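Local atomic coordinates of neutral proteinase inhibitor ScNPI (PDB entry 4HWX), a protein that probably inhibits peptidases of two classes at once, subtilisin-like serine proteinases among them, and works as a secreted homodimer. Residues M9-I14 against T28-A33. Numbering follows the deposited sequence.
Sequences MVFTVI and TTLSCA
Phe11 turns one edge of its ring to Thr28 and Leu30 where strands 8-15 and 23-32 pair antiparallel, a beta hairpin within the antiparallel sheet of the Streptomyces subtilisin inhibitor fold. Met9, Phe11, Thr28 and Leu30 share one face of this sheet. The chi1 of Phe11, -55°, sets CG anti to the carbonyl carbon and brings CD2 and CE2 to the side of strand 23-32. CE2 meets both CB and CD2 of Leu30, each at 3.9 Å and CD2 near the ring plane, so the leucine borders the edge and does not cover a face. Further along the same edge, Thr28 OG1 sits 3.9 Å from Phe11 CD2, again near the ring plane. This hydroxyl is buried with no hydrogen-bond partner in the model. Leu30, like Phe11, packs on helix 43-52, where both touch Leu50. Met9 starts on this face too, but its chain bends away from strand 23-32 toward Ala81. Val10 and Thr29 occupy the other face, which is covered by the second subunit: Val10 packs on Asp82, and Thr29 on Leu30, of that neighbouring chain. Two pairs of backbone hydrogen bonds hold the strands together, Met9 with Leu30 and Phe11 with Thr28; the N of Met9 donates to Leu30 O at 2.8 Å. The return bond from Leu30 N to Met9 O is more bent, 141° at the hydrogen. Between these pairs, Val10 and Thr29 face each other as a non-hydrogen-bonded pair; Val10 CA approaches Thr28 O and Thr29 CA approaches Met9 O, both as CA-H...O contacts. Thr28 O, which also accepts the Phe11 N-H, has Val10 CG2 at 3.5 Å.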
loop_
_atom_site.group_PDB
_atom_site.type_symbol
_atom_site.label_atom_id
_atom_site.label_comp_id
_atom_site.label_asym_id
_atom_site.label_seq_id
_atom_site.Cartn_x
_atom_site.Cartn_y
_atom_site.Cartn_z
ATOM N N MET A 9 1.977 -1.764 5.034
ATOM C CA MET A 9 2.623 -1.281 3.825
ATOM C C MET A 9 2.532 -2.242 2.670
ATOM O O MET A 9 2.417 -3.455 2.855
ATOM C CB MET A 9 4.140 -1.063 4.118
ATOM C CG MET A 9 4.457 -0.011 5.212
ATOM S SD MET A 9 4.076 1.673 4.670
ATOM C CE MET A 9 5.296 1.865 3.370
ATOM N N VAL A 10 2.717 -1.700 1.477
ATOM C CA VAL A 10 2.864 -2.471 0.249
ATOM C C VAL A 10 4.125 -1.933 -0.445
ATOM O O VAL A 10 4.310 -0.713 -0.549
ATOM C CB VAL A 10 1.612 -2.489 -0.677
ATOM C CG1 VAL A 10 1.173 -1.077 -1.041
ATOM C CG2 VAL A 10 1.889 -3.296 -1.957
ATOM N N PHE A 11 5.003 -2.845 -0.862
ATOM C CA PHE A 11 6.224 -2.522 -1.596
ATOM C C PHE A 11 6.152 -3.100 -2.992
ATOM O O PHE A 11 5.728 -4.235 -3.148
ATOM C CB PHE A 11 7.466 -3.066 -0.871
ATOM C CG PHE A 11 7.540 -2.593 0.561
ATOM C CD1 PHE A 11 7.939 -1.295 0.859
ATOM C CD2 PHE A 11 7.163 -3.430 1.607
ATOM C CE1 PHE A 11 7.955 -0.839 2.178
ATOM C CE2 PHE A 11 7.189 -2.979 2.931
ATOM C CZ PHE A 11 7.613 -1.696 3.206
ATOM N N THR A 12 6.527 -2.329 -4.010
ATOM C CA THR A 12 6.514 -2.852 -5.380
ATOM C C THR A 12 7.829 -2.497 -6.088
ATOM O O THR A 12 8.559 -1.577 -5.687
ATOM C CB THR A 12 5.294 -2.395 -6.229
ATOM O OG1 THR A 12 5.554 -1.161 -6.894
ATOM C CG2 THR A 12 3.956 -2.379 -5.463
ATOM N N VAL A 13 8.112 -3.246 -7.148
ATOM C CA VAL A 13 9.249 -3.014 -8.034
ATOM C C VAL A 13 8.654 -2.929 -9.439
ATOM O O VAL A 13 7.982 -3.864 -9.893
ATOM C CB VAL A 13 10.361 -4.081 -7.890
ATOM C CG1 VAL A 13 11.495 -3.817 -8.865
ATOM C CG2 VAL A 13 10.885 -4.156 -6.465
ATOM N N ILE A 14 8.888 -1.786 -10.101
ATOM C CA ILE A 14 8.332 -1.452 -11.398
ATOM C C ILE A 14 9.398 -1.388 -12.503
ATOM O O ILE A 14 10.464 -0.795 -12.318
ATOM C CB ILE A 14 7.577 -0.089 -11.268
ATOM C CG1 ILE A 14 6.463 -0.166 -10.201
ATOM C CG2 ILE A 14 7.020 0.369 -12.615
ATOM C CD1 ILE A 14 5.846 1.242 -9.820
ATOM N N THR A 28 5.098 -7.011 -2.439
ATOM C CA THR A 28 4.844 -7.671 -1.156
ATOM C C THR A 28 4.011 -6.796 -0.222
ATOM O O THR A 28 4.034 -5.565 -0.328
ATOM C CB THR A 28 6.131 -8.075 -0.413
ATOM O OG1 THR A 28 6.946 -6.924 -0.216
ATOM C CG2 THR A 28 6.901 -9.197 -1.100
ATOM N N THR A 29 3.298 -7.442 0.703
ATOM C CA THR A 29 2.565 -6.768 1.777
ATOM C C THR A 29 3.374 -6.934 3.060
ATOM O O THR A 29 4.134 -7.904 3.199
ATOM C CB THR A 29 1.157 -7.322 1.980
ATOM O OG1 THR A 29 1.276 -8.698 2.370
ATOM C CG2 THR A 29 0.231 -7.119 0.758
ATOM N N LEU A 30 3.177 -6.026 4.001
ATOM C CA LEU A 30 3.848 -6.063 5.297
ATOM C C LEU A 30 3.021 -5.361 6.361
ATOM O O LEU A 30 2.531 -4.243 6.165
ATOM C CB LEU A 30 5.243 -5.427 5.218
ATOM C CG LEU A 30 6.082 -5.517 6.507
ATOM C CD1 LEU A 30 6.528 -6.937 6.774
ATOM C CD2 LEU A 30 7.291 -4.601 6.444
ATOM N N SER A 31 2.861 -6.037 7.486
ATOM C CA SER A 31 2.170 -5.509 8.641
ATOM C C SER A 31 3.099 -5.660 9.814
ATOM O O SER A 31 3.735 -6.710 9.924
ATOM C CB SER A 31 0.853 -6.241 8.869
ATOM O OG SER A 31 0.281 -5.803 10.088
ATOM N N CYS A 32 3.247 -4.604 10.637
ATOM C CA CYS A 32 4.148 -4.621 11.801
ATOM C C CYS A 32 3.379 -4.264 13.057
ATOM O O CYS A 32 2.937 -3.121 13.209
ATOM C CB CYS A 32 5.348 -3.691 11.601
ATOM S SG CYS A 32 6.169 -3.870 9.995
ATOM N N ALA A 33 3.221 -5.255 13.957
ATOM C CA ALA A 33 2.523 -5.153 15.255
ATOM C C ALA A 33 3.033 -6.286 16.182
ATOM O O ALA A 33 4.249 -6.521 16.188
ATOM C CB ALA A 33 1.010 -5.236 15.036
#